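Local coordinates for protein protelomerase (Agrobacterium tumefaciens, PDB 4F43) that probably resolves linear-chromosome telomeres by cutting and rejoining DNA into hairpin ends, and is held here bound to a hairpin DNA, at residues A[117-122]-A[304-309]; A[267-272]-A[285-290]; A[129-134]-A[247-252]; A[151-156]-A[198-203]. The protein carries 1 engineered substitution. One frame throughout, in Å; residues are numbered along the deposited sequence.

Contact 1. Residues A[117-122]-A[304-309]. With nucleotides of chain B.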
# COMPACT_ATOMS: atom_id res chain seq x y z
N ALA A 117 20.89 -9.03 6.37
CA ALA A 117 20.98 -10.01 5.31
C ALA A 117 20.33 -9.49 4.03
O ALA A 117 19.24 -9.92 3.66
CB ALA A 117 20.34 -11.32 5.74
N LEU A 118 21.01 -8.56 3.37
CA LEU A 118 20.51 -7.96 2.14
C LEU A 118 20.49 -8.95 0.98
O LEU A 118 21.34 -9.83 0.89
CB LEU A 118 21.34 -6.73 1.77
CG LEU A 118 20.70 -5.36 2.00
CD1 LEU A 118 19.96 -5.32 3.33
CD2 LEU A 118 21.75 -4.27 1.94
N ILE A 119 19.51 -8.78 0.09
CA ILE A 119 19.36 -9.65 -1.07
C ILE A 119 20.01 -9.02 -2.30
O ILE A 119 19.75 -7.86 -2.62
CB ILE A 119 17.88 -9.93 -1.37
CG1 ILE A 119 17.24 -10.70 -0.22
CG2 ILE A 119 17.74 -10.71 -2.68
CD1 ILE A 119 15.78 -11.03 -0.44
N THR A 120 20.85 -9.78 -2.98
CA THR A 120 21.56 -9.28 -4.14
C THR A 120 20.69 -9.33 -5.39
O THR A 120 20.44 -10.40 -5.96
CB THR A 120 22.85 -10.09 -4.39
OG1 THR A 120 23.41 -10.49 -3.14
CG2 THR A 120 23.86 -9.25 -5.16
N PHE A 121 20.22 -8.16 -5.82
CA PHE A 121 19.36 -8.05 -6.99
C PHE A 121 20.21 -8.02 -8.26
O PHE A 121 20.41 -6.97 -8.86
CB PHE A 121 18.51 -6.78 -6.90
CG PHE A 121 17.14 -6.93 -7.50
CD1 PHE A 121 16.05 -6.35 -6.88
CD2 PHE A 121 16.95 -7.64 -8.67
CE1 PHE A 121 14.78 -6.48 -7.43
CE2 PHE A 121 15.69 -7.78 -9.22
CZ PHE A 121 14.60 -7.19 -8.60
N GLU A 122 20.71 -9.19 -8.64
CA GLU A 122 21.68 -9.30 -9.74
C GLU A 122 21.13 -8.91 -11.11
O GLU A 122 21.78 -8.17 -11.86
CB GLU A 122 22.29 -10.70 -9.77
CG GLU A 122 23.39 -10.90 -8.75
CD GLU A 122 23.36 -12.29 -8.13
OE1 GLU A 122 22.37 -13.02 -8.34
OE2 GLU A 122 24.34 -12.64 -7.43
N TYR A 304 12.19 -0.18 3.51
CA TYR A 304 12.40 -0.19 2.07
C TYR A 304 13.81 -0.60 1.67
O TYR A 304 14.15 -0.62 0.49
CB TYR A 304 12.06 1.17 1.46
CG TYR A 304 10.59 1.50 1.46
CD1 TYR A 304 9.78 1.13 0.40
CD2 TYR A 304 10.00 2.16 2.53
CE1 TYR A 304 8.43 1.42 0.39
CE2 TYR A 304 8.65 2.46 2.54
CZ TYR A 304 7.87 2.08 1.46
OH TYR A 304 6.52 2.37 1.46
N MET A 305 14.63 -0.93 2.66
CA MET A 305 16.02 -1.31 2.41
C MET A 305 16.23 -2.80 2.64
O MET A 305 16.51 -3.24 3.76
CB MET A 305 16.96 -0.48 3.27
CG MET A 305 16.53 0.97 3.42
SD MET A 305 17.86 2.11 3.85
CE MET A 305 18.46 1.39 5.37
N THR A 306 16.08 -3.58 1.58
CA THR A 306 16.20 -5.03 1.66
C THR A 306 17.01 -5.61 0.51
O THR A 306 17.38 -6.79 0.52
CB THR A 306 14.81 -5.70 1.66
OG1 THR A 306 14.96 -7.12 1.59
CG2 THR A 306 14.00 -5.22 0.47
N TYR A 307 17.28 -4.79 -0.50
CA TYR A 307 18.05 -5.22 -1.66
C TYR A 307 19.45 -4.61 -1.65
O TYR A 307 19.69 -3.59 -1.01
CB TYR A 307 17.35 -4.81 -2.96
CG TYR A 307 16.03 -5.50 -3.20
CD1 TYR A 307 15.82 -6.81 -2.79
CD2 TYR A 307 14.99 -4.83 -3.83
CE1 TYR A 307 14.61 -7.44 -3.01
CE2 TYR A 307 13.78 -5.45 -4.06
CZ TYR A 307 13.59 -6.76 -3.65
OH TYR A 307 12.38 -7.38 -3.87
N THR A 308 20.37 -5.26 -2.36
CA THR A 308 21.70 -4.69 -2.57
C THR A 308 22.10 -4.82 -4.04
O THR A 308 21.99 -5.89 -4.64
CB THR A 308 22.77 -5.32 -1.64
OG1 THR A 308 24.05 -4.76 -1.94
CG2 THR A 308 22.83 -6.83 -1.80
N LEU A 309 22.55 -3.72 -4.62
CA LEU A 309 22.91 -3.69 -6.03
C LEU A 309 24.23 -4.40 -6.30
O LEU A 309 25.18 -4.27 -5.53
CB LEU A 309 22.94 -2.25 -6.55
CG LEU A 309 21.58 -1.55 -6.62
CD1 LEU A 309 21.68 -0.25 -7.40
CD2 LEU A 309 20.53 -2.47 -7.24
P DA B 13 6.92 -3.98 3.52
OP1 DA B 13 7.23 -4.01 2.07
OP2 DA B 13 7.95 -4.37 4.51
O5' DA B 13 6.41 -2.51 3.90
C5' DA B 13 5.27 -1.97 3.25
C4' DA B 13 4.96 -0.58 3.78
O4' DA B 13 3.94 -0.67 4.81
C3' DA B 13 6.14 0.13 4.44
O3' DA B 13 6.07 1.52 4.16
C2' DA B 13 5.93 -0.15 5.92
C1' DA B 13 4.41 -0.09 6.00
N9 DA B 13 3.83 -0.82 7.12
C8 DA B 13 4.37 -1.89 7.79
N7 DA B 13 3.61 -2.34 8.76
C5 DA B 13 2.50 -1.51 8.73
C6 DA B 13 1.32 -1.46 9.50
N6 DA B 13 1.04 -2.29 10.51
N1 DA B 13 0.42 -0.50 9.18
C2 DA B 13 0.68 0.34 8.18
N3 DA B 13 1.75 0.39 7.39
C4 DA B 13 2.62 -0.57 7.72
O HOH W 1 16.42 -8.92 2.78
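Residues 119-120 and 307-308 pair as two short parallel strands, with Ile119 beside Tyr307 and Thr120 beside Thr308, their CA atoms 4.7 and 4.9 Å apart. Three backbone hydrogen bonds establish the pairing: Ile119 N to Thr306 O, the straightest at 172°, then Thr308 N to Ile119 O, then Phe121 N to Thr308 O. The bonds alternate between the strands, as a parallel pair requires.

The main side-chain feature is a T-shaped pair of rings. Phe121 presents its edge to one face of Tyr307, the ring centroids lying 4.8 Å apart and the planes at 76°, and the approach is carried by Phe121 CD1, 3.6 Å from Tyr307 CD2. The other face of the tyrosine is covered by Thr306 CG2, while Ile119 CB meets its edge near the ring plane. With CG beside its own backbone N (chi1 -66°), Tyr307 holds the ring on the Ile119 side of the pair, where Phe121 meets it, and its hydroxyl bonds to Glu257. On the reverse face of the strands Thr308 CG2 sits 3.3 Å from Ile119 O, and Leu118 CB packs against the same methyl. At the start of 304-309, Tyr304 OH lies 2.9 Å from O3' of DA13 of chain B, with Tyr262 OH also a partner, so its proton is not assigned. A water accepts from Thr306 OG1 and donates to Ala117 O.

The chemistry divides the work: backbone bonds fix the register, the aromatic pair fills one face, and the strand begins three residues after Tyr304, which meets the DNA, consistent with a place beside the active site of this telomere resolvase.

Contact 2. Residues A[267-272]-A[285-290]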
# COMPACT_ATOMS: atom_id res chain seq x y z
N LEU A 267 13.06 -1.59 -5.27
CA LEU A 267 14.08 -1.50 -6.32
C LEU A 267 14.16 -0.09 -6.89
O LEU A 267 15.25 0.40 -7.20
CB LEU A 267 13.79 -2.51 -7.43
CG LEU A 267 14.83 -2.60 -8.55
CD1 LEU A 267 16.19 -2.97 -7.97
CD2 LEU A 267 14.40 -3.60 -9.60
N TYR A 268 13.01 0.56 -7.01
CA TYR A 268 12.95 1.95 -7.44
C TYR A 268 13.74 2.84 -6.49
O TYR A 268 14.56 3.66 -6.92
CB TYR A 268 11.49 2.41 -7.52
CG TYR A 268 11.30 3.91 -7.63
CD1 TYR A 268 11.62 4.58 -8.80
CD2 TYR A 268 10.80 4.64 -6.56
CE1 TYR A 268 11.44 5.95 -8.91
CE2 TYR A 268 10.62 6.00 -6.66
CZ TYR A 268 10.94 6.65 -7.83
OH TYR A 268 10.76 8.01 -7.92
N ALA A 269 13.51 2.65 -5.19
CA ALA A 269 14.24 3.38 -4.16
C ALA A 269 15.75 3.18 -4.28
O ALA A 269 16.52 4.14 -4.38
CB ALA A 269 13.75 2.98 -2.78
N GLU A 270 16.16 1.91 -4.28
CA GLU A 270 17.57 1.55 -4.33
C GLU A 270 18.27 2.13 -5.56
O GLU A 270 19.34 2.73 -5.46
CB GLU A 270 17.72 0.03 -4.32
CG GLU A 270 19.11 -0.47 -3.97
CD GLU A 270 19.36 -0.48 -2.47
OE1 GLU A 270 18.46 -0.07 -1.71
OE2 GLU A 270 20.46 -0.91 -2.05
N VAL A 271 17.66 1.94 -6.73
CA VAL A 271 18.25 2.40 -7.99
C VAL A 271 18.30 3.92 -8.09
O VAL A 271 19.34 4.48 -8.45
CB VAL A 271 17.50 1.82 -9.21
CG1 VAL A 271 17.99 2.46 -10.49
CG2 VAL A 271 17.67 0.31 -9.26
N ALA A 272 17.20 4.59 -7.77
CA ALA A 272 17.16 6.04 -7.86
C ALA A 272 18.09 6.69 -6.84
O ALA A 272 18.60 7.79 -7.08
CB ALA A 272 15.75 6.57 -7.72
N SER A 285 17.05 9.81 4.33
CA SER A 285 16.49 11.10 3.97
C SER A 285 15.99 11.11 2.53
O SER A 285 14.88 11.57 2.26
CB SER A 285 17.52 12.21 4.18
OG SER A 285 16.93 13.49 4.01
N TYR A 286 16.80 10.58 1.62
CA TYR A 286 16.44 10.52 0.21
C TYR A 286 15.24 9.61 0.01
O TYR A 286 14.33 9.93 -0.75
CB TYR A 286 17.63 10.05 -0.63
CG TYR A 286 17.40 10.19 -2.11
CD1 TYR A 286 17.35 11.44 -2.71
CD2 TYR A 286 17.25 9.07 -2.92
CE1 TYR A 286 17.14 11.58 -4.07
CE2 TYR A 286 17.05 9.20 -4.28
CZ TYR A 286 17.00 10.45 -4.85
OH TYR A 286 16.80 10.58 -6.21
N PHE A 287 15.25 8.47 0.71
CA PHE A 287 14.13 7.54 0.67
C PHE A 287 12.85 8.23 1.12
O PHE A 287 11.83 8.16 0.44
CB PHE A 287 14.42 6.33 1.55
CG PHE A 287 15.14 5.22 0.84
CD1 PHE A 287 16.21 5.50 0.01
CD2 PHE A 287 14.75 3.90 1.02
CE1 PHE A 287 16.88 4.48 -0.64
CE2 PHE A 287 15.42 2.88 0.37
CZ PHE A 287 16.48 3.17 -0.46
N ALA A 288 12.91 8.90 2.26
CA ALA A 288 11.75 9.61 2.80
C ALA A 288 11.28 10.71 1.85
O ALA A 288 10.08 10.98 1.75
CB ALA A 288 12.08 10.20 4.16
N ALA A 289 12.22 11.31 1.13
CA ALA A 289 11.90 12.40 0.21
C ALA A 289 11.18 11.91 -1.04
O ALA A 289 10.16 12.47 -1.44
CB ALA A 289 13.17 13.15 -0.17
N ILE A 290 11.71 10.85 -1.64
CA ILE A 290 11.17 10.35 -2.90
C ILE A 290 9.94 9.47 -2.71
O ILE A 290 9.11 9.34 -3.62
CB ILE A 290 12.24 9.58 -3.69
CG1 ILE A 290 12.68 8.34 -2.92
CG2 ILE A 290 13.42 10.49 -4.00
CD1 ILE A 290 13.99 7.74 -3.38
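Phe287 lays its ring against Ala269, and these two residues bury the most surface in the contact, followed by Ile290. The alanine methyl stands over one face of the ring as a CH-pi contact: Ala269 CB is 3.8 Å from the Phe287 centroid and 24° off the ring normal, displaced toward the rim carrying CE2 and CZ. The nearest pair, Ala269 CB to Phe287 CE2, is 3.6 Å. The CB of Phe287 does not itself point at helix 263-276; it is the ring beyond it that reaches across.

Glu270 comes at the same ring from another direction. Its OE1 lies 4.0 Å from Phe287 CZ, near the ring plane at the edge, with the carboxylate turned 83° from the ring. A chain bent at chi2 delivers that oxygen, which also has a long, weak ion pair with Lys283.

The two helices, 263-276 and 283-291, are joined by a short connection in the catalytic domain and meet as an angled pair, their segment axes 10.3 Å apart at closest and their directions 124° apart. Only small residues, Ala269 and Ala272, face the partner directly from the first helix, so the bulk at the interface comes mainly from 285-290.

Ile290 adds its CD1, 4.4 Å from Ala269 CA, and its CG2 covers a face of the Tyr286 ring. Tyr286 reaches Ala272 with its far end, CE2 standing 3.5 Å from Ala272 O. Pro201 of strand 198-201 touches Ala272, Tyr286 and Ile290 together.

Contact 3. Residues A[129-134]-A[247-252]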
# COMPACT_ATOMS: atom_id res chain seq x y z
N LYS A 129 14.34 -2.99 -17.63
CA LYS A 129 14.10 -3.03 -19.07
C LYS A 129 12.71 -3.60 -19.36
O LYS A 129 12.02 -3.13 -20.26
CB LYS A 129 15.17 -3.86 -19.78
CG LYS A 129 14.98 -3.93 -21.28
CD LYS A 129 15.12 -2.56 -21.92
CE LYS A 129 14.54 -2.55 -23.33
NZ LYS A 129 15.08 -3.66 -24.17
N ILE A 130 12.32 -4.62 -18.60
CA ILE A 130 11.00 -5.24 -18.76
C ILE A 130 9.90 -4.23 -18.47
O ILE A 130 8.93 -4.14 -19.22
CB ILE A 130 10.83 -6.47 -17.85
CG1 ILE A 130 11.71 -7.62 -18.34
CG2 ILE A 130 9.38 -6.93 -17.84
CD1 ILE A 130 11.64 -8.86 -17.47
N CYS A 131 10.05 -3.47 -17.39
CA CYS A 131 9.08 -2.43 -17.06
C CYS A 131 9.02 -1.37 -18.17
O CYS A 131 7.94 -0.96 -18.61
CB CYS A 131 9.41 -1.78 -15.72
SG CYS A 131 9.31 -2.91 -14.31
N GLU A 132 10.20 -0.94 -18.61
CA GLU A 132 10.31 0.04 -19.69
C GLU A 132 9.62 -0.44 -20.96
O GLU A 132 9.09 0.36 -21.73
CB GLU A 132 11.78 0.35 -19.98
CG GLU A 132 11.99 1.55 -20.88
CD GLU A 132 13.46 1.78 -21.21
OE1 GLU A 132 13.91 2.94 -21.16
OE2 GLU A 132 14.16 0.79 -21.53
N ASP A 133 9.64 -1.75 -21.18
CA ASP A 133 8.97 -2.35 -22.33
C ASP A 133 7.46 -2.41 -22.10
O ASP A 133 6.67 -2.28 -23.04
CB ASP A 133 9.53 -3.74 -22.62
CG ASP A 133 10.97 -3.69 -23.07
OD1 ASP A 133 11.35 -2.71 -23.74
OD2 ASP A 133 11.72 -4.64 -22.75
N CYS A 134 7.07 -2.62 -20.85
CA CYS A 134 5.66 -2.64 -20.48
C CYS A 134 5.05 -1.25 -20.64
O CYS A 134 3.85 -1.10 -20.82
CB CYS A 134 5.47 -3.13 -19.04
SG CYS A 134 5.76 -4.89 -18.80
N ASN A 247 4.29 -14.29 -13.51
CA ASN A 247 4.75 -14.80 -14.80
C ASN A 247 5.83 -13.95 -15.47
O ASN A 247 6.71 -14.49 -16.15
CB ASN A 247 3.57 -14.98 -15.75
CG ASN A 247 2.56 -15.99 -15.25
OD1 ASN A 247 2.92 -16.96 -14.58
ND2 ASN A 247 1.29 -15.78 -15.57
N LEU A 248 5.76 -12.64 -15.29
CA LEU A 248 6.71 -11.72 -15.93
C LEU A 248 8.16 -11.98 -15.52
O LEU A 248 8.93 -12.57 -16.28
CB LEU A 248 6.34 -10.27 -15.64
CG LEU A 248 5.34 -9.61 -16.60
CD1 LEU A 248 5.12 -8.16 -16.21
CD2 LEU A 248 5.84 -9.72 -18.03
N PHE A 249 8.52 -11.53 -14.33
CA PHE A 249 9.89 -11.64 -13.85
C PHE A 249 10.14 -13.02 -13.23
O PHE A 249 10.63 -13.12 -12.11
CB PHE A 249 10.19 -10.55 -12.82
CG PHE A 249 9.50 -9.24 -13.12
CD1 PHE A 249 10.05 -8.34 -14.01
CD2 PHE A 249 8.31 -8.92 -12.50
CE1 PHE A 249 9.42 -7.14 -14.28
CE2 PHE A 249 7.67 -7.72 -12.77
CZ PHE A 249 8.23 -6.83 -13.66
N GLU A 250 9.80 -14.06 -13.98
CA GLU A 250 9.89 -15.44 -13.49
C GLU A 250 11.32 -15.89 -13.19
O GLU A 250 11.62 -16.32 -12.07
CB GLU A 250 9.25 -16.40 -14.49
CG GLU A 250 9.49 -17.86 -14.19
CD GLU A 250 8.23 -18.59 -13.79
OE1 GLU A 250 7.14 -18.20 -14.26
OE2 GLU A 250 8.32 -19.55 -12.99
N ASP A 251 12.19 -15.78 -14.18
CA ASP A 251 13.55 -16.31 -14.06
C ASP A 251 14.62 -15.23 -13.94
O ASP A 251 15.81 -15.52 -14.07
CB ASP A 251 13.87 -17.24 -15.23
CG ASP A 251 13.13 -18.56 -15.15
OD1 ASP A 251 13.16 -19.19 -14.06
OD2 ASP A 251 12.53 -18.98 -16.16
N VAL A 252 14.21 -13.99 -13.70
CA VAL A 252 15.16 -12.89 -13.56
C VAL A 252 15.14 -12.30 -12.15
O VAL A 252 16.00 -11.49 -11.80
CB VAL A 252 14.90 -11.78 -14.59
CG1 VAL A 252 14.99 -12.33 -16.00
CG2 VAL A 252 13.55 -11.13 -14.35
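Ile130 and Phe249 each turn their first side-chain bond the same way: CG1 of Ile130 (chi1 -70°) and CG of Phe249 (chi1 -35°) lie beside the backbone N and opposite the carbonyl carbon. For Ile130 this puts CG2 trans to the backbone N, where it points at the ring; for Phe249 it swings a ring whose CB does not face helix 124-134 back toward that helix. The side chains slide past one another in opposite directions, and three atoms of Ile130 touch one rim of the ring: CG2 is 3.6 Å from Phe249 CE1, CB is 3.9 Å from the same carbon, and CD1 is 3.8 Å from Phe249 CD1.

Cys131, one residue further along the helix, brings its sulfur to the end of the ring. SG is 4.1 Å from Phe249 CZ and 5.2 Å from the centroid, 70° off the normal, an oblique sulfur-aromatic contact. Leu248 covers one face of the Phe249 ring with CB and extends CD1 to Cys134 SG, 4.2 Å away. Ile130 CD1 meets Val252 CG2 at 4.3 Å, a looser apolar touch. Val127 also touches Phe249, and helix 140-151 packs on both segments, Met150 on Cys131 and Ile145 on Leu248. No hydrogen bond crosses between the segments.

In this arrangement the chain beyond helix 230-248 passes through an inverse gamma turn centred on Phe249, and the turn residue's ring is packed against helix 124-134 within the catalytic domain.

Contact 4. Residues A[151-156]-A[198-203]. Engineered in segment 151-156: Ala154 (natural residue Arg). With nucleotides of chain B.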
# COMPACT_ATOMS: atom_id res chain seq x y z
N THR A 151 8.22 4.74 -12.13
CA THR A 151 7.98 5.91 -11.28
C THR A 151 7.96 5.56 -9.80
O THR A 151 8.10 6.43 -8.94
CB THR A 151 6.69 6.66 -11.67
OG1 THR A 151 6.75 8.01 -11.17
CG2 THR A 151 5.47 5.97 -11.09
N GLY A 152 7.78 4.27 -9.50
CA GLY A 152 7.89 3.78 -8.14
C GLY A 152 6.69 3.99 -7.24
O GLY A 152 6.75 3.73 -6.04
N ARG A 153 5.58 4.46 -7.81
CA ARG A 153 4.36 4.64 -7.03
C ARG A 153 3.70 3.30 -6.72
O ARG A 153 3.93 2.31 -7.42
CB ARG A 153 3.38 5.57 -7.75
CG ARG A 153 3.92 6.97 -8.03
CD ARG A 153 4.55 7.59 -6.79
NE ARG A 153 6.00 7.54 -6.83
CZ ARG A 153 6.79 7.98 -5.85
NH1 ARG A 153 8.11 7.89 -5.97
NH2 ARG A 153 6.26 8.51 -4.76
N ALA A 154 2.89 3.27 -5.67
CA ALA A 154 2.20 2.06 -5.25
C ALA A 154 1.09 1.71 -6.24
O ALA A 154 0.56 2.59 -6.91
CB ALA A 154 1.63 2.24 -3.85
N PRO A 155 0.75 0.41 -6.34
CA PRO A 155 -0.31 -0.08 -7.23
C PRO A 155 -1.63 0.69 -7.07
O PRO A 155 -2.27 0.99 -8.08
CB PRO A 155 -0.49 -1.53 -6.77
CG PRO A 155 0.87 -1.93 -6.32
CD PRO A 155 1.47 -0.70 -5.69
N TYR A 156 -2.02 0.99 -5.84
CA TYR A 156 -3.25 1.75 -5.61
C TYR A 156 -3.12 3.15 -6.21
O TYR A 156 -4.01 3.61 -6.93
CB TYR A 156 -3.56 1.83 -4.11
CG TYR A 156 -4.89 2.45 -3.80
CD1 TYR A 156 -6.08 1.81 -4.15
CD2 TYR A 156 -4.98 3.67 -3.13
CE1 TYR A 156 -7.31 2.37 -3.85
CE2 TYR A 156 -6.20 4.24 -2.84
CZ TYR A 156 -7.36 3.59 -3.20
OH TYR A 156 -8.58 4.15 -2.91
N TYR A 198 4.48 16.86 -5.29
CA TYR A 198 5.93 16.94 -5.10
C TYR A 198 6.70 16.24 -6.21
O TYR A 198 6.15 15.40 -6.93
CB TYR A 198 6.33 16.40 -3.72
CG TYR A 198 6.08 14.93 -3.51
CD1 TYR A 198 7.13 14.02 -3.50
CD2 TYR A 198 4.79 14.44 -3.32
CE1 TYR A 198 6.90 12.67 -3.30
CE2 TYR A 198 4.55 13.09 -3.13
CZ TYR A 198 5.62 12.21 -3.12
OH TYR A 198 5.39 10.87 -2.93
N GLU A 199 7.98 16.59 -6.34
CA GLU A 199 8.81 16.09 -7.44
C GLU A 199 9.47 14.76 -7.10
O GLU A 199 10.04 14.59 -6.03
CB GLU A 199 9.87 17.14 -7.80
CG GLU A 199 10.61 16.86 -9.09
CD GLU A 199 11.55 17.99 -9.47
OE1 GLU A 199 11.26 18.71 -10.46
OE2 GLU A 199 12.58 18.17 -8.79
N ILE A 200 9.37 13.81 -8.04
CA ILE A 200 9.96 12.49 -7.87
C ILE A 200 10.83 12.12 -9.07
O ILE A 200 10.56 12.55 -10.19
CB ILE A 200 8.87 11.41 -7.69
CG1 ILE A 200 7.90 11.42 -8.87
CG2 ILE A 200 8.13 11.61 -6.38
CD1 ILE A 200 6.89 10.30 -8.83
N PRO A 201 11.88 11.32 -8.84
CA PRO A 201 12.73 10.86 -9.94
C PRO A 201 12.08 9.73 -10.72
O PRO A 201 11.22 9.03 -10.19
CB PRO A 201 13.98 10.35 -9.22
CG PRO A 201 13.48 9.91 -7.89
CD PRO A 201 12.40 10.89 -7.52
N VAL A 202 12.50 9.55 -11.97
CA VAL A 202 12.04 8.44 -12.79
C VAL A 202 13.22 7.71 -13.41
O VAL A 202 14.30 8.29 -13.58
CB VAL A 202 11.07 8.91 -13.89
CG1 VAL A 202 9.72 9.27 -13.30
CG2 VAL A 202 11.66 10.09 -14.65
N LEU A 203 13.02 6.44 -13.76
CA LEU A 203 14.11 5.59 -14.22
C LEU A 203 14.16 5.49 -15.75
O LEU A 203 14.93 4.70 -16.30
CB LEU A 203 14.01 4.21 -13.58
CG LEU A 203 13.99 4.25 -12.05
CD1 LEU A 203 13.96 2.85 -11.46
CD2 LEU A 203 15.18 5.04 -11.52
P DT B 23 -1.94 -0.95 -2.63
OP1 DT B 23 -1.11 -0.28 -3.66
OP2 DT B 23 -3.33 -1.33 -2.94
O5' DT B 23 -1.17 -2.25 -2.12
C5' DT B 23 0.21 -2.18 -1.80
C4' DT B 23 0.71 -3.51 -1.25
O4' DT B 23 -0.10 -3.88 -0.10
C3' DT B 23 0.63 -4.69 -2.21
O3' DT B 23 1.80 -5.48 -2.10
C2' DT B 23 -0.60 -5.45 -1.73
C1' DT B 23 -0.47 -5.24 -0.23
N1 DT B 23 -1.71 -5.50 0.54
C2 DT B 23 -1.71 -6.54 1.45
O2 DT B 23 -0.74 -7.25 1.64
N3 DT B 23 -2.89 -6.71 2.12
C4 DT B 23 -4.05 -5.98 1.99
O4 DT B 23 -5.05 -6.23 2.65
C5 DT B 23 -3.99 -4.91 1.03
C7 DT B 23 -5.18 -4.04 0.79
C6 DT B 23 -2.84 -4.73 0.36
P DT B 22 -5.14 3.83 1.69
OP1 DT B 22 -4.92 5.29 1.74
OP2 DT B 22 -6.48 3.29 1.36
O5' DT B 22 -4.09 3.19 0.66
C5' DT B 22 -4.25 1.86 0.17
C4' DT B 22 -3.10 0.97 0.59
O4' DT B 22 -3.37 0.44 1.91
C3' DT B 22 -2.88 -0.27 -0.27
O3' DT B 22 -1.97 0.00 -1.33
C2' DT B 22 -2.29 -1.28 0.70
C1' DT B 22 -2.58 -0.71 2.09
N1 DT B 22 -3.28 -1.68 2.98
C2 DT B 22 -2.58 -2.75 3.49
O2 DT B 22 -1.40 -2.96 3.25
N3 DT B 22 -3.31 -3.58 4.30
C4 DT B 22 -4.63 -3.45 4.65
O4 DT B 22 -5.19 -4.26 5.40
C5 DT B 22 -5.31 -2.31 4.09
C7 DT B 22 -6.75 -2.06 4.40
C6 DT B 22 -4.61 -1.49 3.30
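Ile200 meets both Arg153 and Thr151: the isoleucine lays CD1 over one face of the Arg153 guanidinium group, 3.5 Å from NE, and its CG2 is 3.7 Å from NH1. The same CD1 is also pressed against Thr151 OG1 at 3.3 Å, an approach from an apolar methyl that gives the hydroxyl no partner; this buried OG1 has none anywhere in the model. Val202 CG1 adds a second apolar neighbour, 3.9 Å from Thr151 OG1.

What holds the guanidinium in that orientation is a fold back onto its own segment. Arg153 NE donates to Thr151 O at 3.2 Å, with the oxygen lying in the guanidinium plane, whereas the donor stands 46° out of the carbonyl plane. A bent chain, with chi2 near -49° and chi3 at 102°, curls the group round to reach it. NH1 adds only a weak bond to the same oxygen and is held more firmly by Ile290 O, while Phe180 supplies a cation-pi partner. Tyr198 OH lies 3.1 Å from Arg153 NH2, at an angle too poor for a hydrogen bond.

Further out, Gly152 takes positive phi where helix 140-151 ends, and Pro155 starts helix 155-161 after Ala154, an engineered residue with arginine in the natural protein. At that helix N-terminus Tyr156 N donates to OP1 of DT23 of chain B at 2.7 Å. The whole is a helix N-terminus whose backbone N-H binds a DNA phosphate, beside edge strand 198-201 of the antiparallel sheet, in the catalytic domain of a telomere resolvase.

How the contacts relate
All four contacts fall in the one catalytic-domain range. Along the chain, 117-122 and 304-309 of contact 1 enclose the other three; contact 4 lies between the two segments of contact 3, and contact 2 follows both. Contacts 2 and 4 are nearest, their centres about 10 Å apart, joined by a probable hydrogen bond from Tyr268 OH to Pro201 O. Contact 1 touches contact 2, with centres about 13 Å apart, through Phe121 on Leu267. Contact 3 touches none of the others, its nearest atoms about 5 Å from those of contacts 1 and 4. Helix 263-276 thus lies between the parallel strand pair and the Arg153 region beside the four-stranded sheet.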